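Local coordinates for monopolin complex subunit CSM1 (Candida glabrata, PDB 6MJC), which binds a peptide of the kinetochore protein Dsn1, an interaction that probably recruits the monopolin complex to the kinetochore, at residues Ile66-Leu71 with Phe91-Phe96. Residues are numbered along the deposited sequence; the frame is centred on the assembly and turned at random.
Sequences IYVPLL and FETLSF
Strands 66-69 and 94-96 run antiparallel, joined at the hydrogen-bonded pair Tyr67 and Leu94: Tyr67 N bonds to Leu94 O at 2.8 Å, and Leu94 N to Tyr67 O at 3.0 Å. CA-H...O contacts flank both, with Ile66 CA 3.3 Å from Leu94 O and Thr93 CA making the matching contact with Tyr67 O. The tyrosine and leucine side chains leave the same face of the sheet side by side. With CG anti to the backbone N (chi1 160°), the Tyr67 ring lies along Leu94, whose CD1 comes obliquely to 3.9 Å from Tyr67 CD2. At the ring's edge, near its plane, Glu92 O sits 3.5 Å from Tyr67 CD2, while Tyr67 OH is hydrogen-bonded to Leu90 O. Phe96 brings CE2 against Tyr67 CB, and Phe104 of helix 101-113 meets both rings, so this face is packed against that helix. In the antiparallel sheet of this Csm1/Pcs1-family domain, 94-96 is an outermost strand within the chain, and the bound peptide pairs in parallel with Leu94 and Ser95. A basic side chain of the peptide also forms a salt bridge with Glu92 OE2. On the reverse face, in the non-hydrogen-bonded pair Ile66 and Ser95, Ile66 CD1 reaches Ser95 CB; beside it the Ile66 and Thr93 methyls CG2 meet at 4.1 Å. Ser95 OG hydrogen-bonds Glu64 and a basic side chain of the peptide. Beyond the Tyr67-Leu94 pair, toward Pro69 and Phe91, the ladder gives way to side-chain packing: Pro69 lays CD against Glu92 O, and Leu71 CD2 touches the edge of the Phe91 ring at CD1, the two side chains crossing at roughly a right angle.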
loop_
_atom_site.group_PDB
_atom_site.type_symbol
_atom_site.label_atom_id
_atom_site.label_comp_id
_atom_site.label_asym_id
_atom_site.label_seq_id
_atom_site.Cartn_x
_atom_site.Cartn_y
_atom_site.Cartn_z
ATOM N N ILE A 66 -0.544 5.113 -4.050
ATOM C CA ILE A 66 0.233 5.564 -2.890
ATOM C C ILE A 66 0.373 4.372 -1.938
ATOM O O ILE A 66 -0.626 3.796 -1.512
ATOM C CB ILE A 66 -0.425 6.759 -2.161
ATOM C CG1 ILE A 66 -0.731 7.943 -3.099
ATOM C CG2 ILE A 66 0.471 7.185 -0.934
ATOM C CD1 ILE A 66 0.428 8.647 -3.827
ATOM N N TYR A 67 1.603 4.101 -1.490
ATOM C CA TYR A 67 1.905 3.022 -0.552
ATOM C C TYR A 67 2.417 3.638 0.731
ATOM O O TYR A 67 3.350 4.429 0.698
ATOM C CB TYR A 67 2.975 2.057 -1.101
ATOM C CG TYR A 67 3.714 1.199 -0.058
ATOM C CD1 TYR A 67 3.200 -0.018 0.373
ATOM C CD2 TYR A 67 4.942 1.573 0.423
ATOM C CE1 TYR A 67 3.892 -0.801 1.279
ATOM C CE2 TYR A 67 5.643 0.768 1.351
ATOM C CZ TYR A 67 5.083 -0.385 1.799
ATOM O OH TYR A 67 5.744 -1.206 2.676
ATOM N N VAL A 68 1.804 3.286 1.853
ATOM C CA VAL A 68 2.176 3.849 3.155
ATOM C C VAL A 68 2.512 2.707 4.107
ATOM O O VAL A 68 1.625 1.934 4.503
ATOM C CB VAL A 68 1.031 4.679 3.752
ATOM C CG1 VAL A 68 1.504 5.365 5.092
ATOM C CG2 VAL A 68 0.532 5.710 2.820
ATOM N N PRO A 69 3.767 2.508 4.490
ATOM C CA PRO A 69 4.056 1.431 5.443
ATOM C C PRO A 69 3.555 1.782 6.844
ATOM O O PRO A 69 3.727 2.902 7.306
ATOM C CB PRO A 69 5.583 1.332 5.382
ATOM C CG PRO A 69 6.052 2.694 5.044
ATOM C CD PRO A 69 4.965 3.290 4.135
ATOM N N LEU A 70 2.934 0.821 7.515
ATOM C CA LEU A 70 2.401 1.032 8.863
ATOM C C LEU A 70 3.306 0.309 9.859
ATOM O O LEU A 70 3.109 -0.857 10.208
ATOM C CB LEU A 70 0.957 0.564 8.906
ATOM C CG LEU A 70 0.019 1.212 7.901
ATOM C CD1 LEU A 70 -1.395 0.507 7.915
ATOM C CD2 LEU A 70 -0.115 2.702 8.080
ATOM N N LEU A 71 4.343 1.011 10.284
ATOM C CA LEU A 71 5.348 0.415 11.137
ATOM C C LEU A 71 4.973 0.497 12.608
ATOM O O LEU A 71 5.424 -0.318 13.396
ATOM C CB LEU A 71 6.711 1.069 10.890
ATOM C CG LEU A 71 7.098 1.228 9.402
ATOM C CD1 LEU A 71 8.458 1.853 9.256
ATOM C CD2 LEU A 71 7.035 -0.108 8.701
ATOM N N PHE A 91 10.062 0.742 3.502
ATOM C CA PHE A 91 9.882 1.402 4.794
ATOM C C PHE A 91 9.680 2.910 4.602
ATOM O O PHE A 91 9.785 3.694 5.559
ATOM C CB PHE A 91 11.081 1.049 5.698
ATOM C CG PHE A 91 11.171 -0.438 5.952
ATOM C CD1 PHE A 91 10.334 -1.055 6.885
ATOM C CD2 PHE A 91 12.003 -1.255 5.164
ATOM C CE1 PHE A 91 10.339 -2.443 7.051
ATOM C CE2 PHE A 91 12.034 -2.607 5.341
ATOM C CZ PHE A 91 11.194 -3.230 6.267
ATOM N N GLU A 92 9.385 3.342 3.381
ATOM C CA GLU A 92 8.984 4.724 3.166
ATOM C C GLU A 92 7.709 4.841 2.351
ATOM O O GLU A 92 7.271 3.903 1.667
ATOM C CB GLU A 92 10.072 5.529 2.447
ATOM C CG GLU A 92 10.780 4.783 1.394
ATOM C CD GLU A 92 11.974 5.554 0.879
ATOM O OE1 GLU A 92 11.905 6.803 0.856
ATOM O OE2 GLU A 92 12.978 4.916 0.509
ATOM N N THR A 93 7.120 6.029 2.387
ATOM C CA THR A 93 5.908 6.252 1.584
ATOM C C THR A 93 6.282 6.405 0.123
ATOM O O THR A 93 7.180 7.165 -0.195
ATOM C CB THR A 93 5.147 7.492 2.069
ATOM O OG1 THR A 93 4.754 7.223 3.420
ATOM C CG2 THR A 93 3.930 7.753 1.190
ATOM N N LEU A 94 5.606 5.677 -0.753
ATOM C CA LEU A 94 5.922 5.613 -2.163
ATOM C C LEU A 94 4.708 5.994 -3.010
ATOM O O LEU A 94 3.565 5.756 -2.636
ATOM C CB LEU A 94 6.358 4.172 -2.562
ATOM C CG LEU A 94 7.516 3.568 -1.764
ATOM C CD1 LEU A 94 7.773 2.106 -2.200
ATOM C CD2 LEU A 94 8.772 4.372 -1.997
ATOM N N SER A 95 4.965 6.473 -4.226
ATOM C CA SER A 95 3.989 6.602 -5.298
ATOM C C SER A 95 4.481 5.757 -6.472
ATOM O O SER A 95 5.703 5.663 -6.722
ATOM C CB SER A 95 3.828 8.080 -5.704
ATOM O OG SER A 95 3.105 8.197 -6.900
ATOM N N PHE A 96 3.551 5.124 -7.192
ATOM C CA PHE A 96 3.936 4.398 -8.393
ATOM C C PHE A 96 2.719 4.264 -9.303
ATOM O O PHE A 96 1.570 4.381 -8.846
ATOM C CB PHE A 96 4.588 3.019 -8.061
ATOM C CG PHE A 96 3.796 2.122 -7.124
ATOM C CD1 PHE A 96 2.800 1.297 -7.618
ATOM C CD2 PHE A 96 4.091 2.078 -5.804
ATOM C CE1 PHE A 96 2.069 0.455 -6.750
ATOM C CE2 PHE A 96 3.403 1.244 -4.938
ATOM C CZ PHE A 96 2.385 0.433 -5.426
#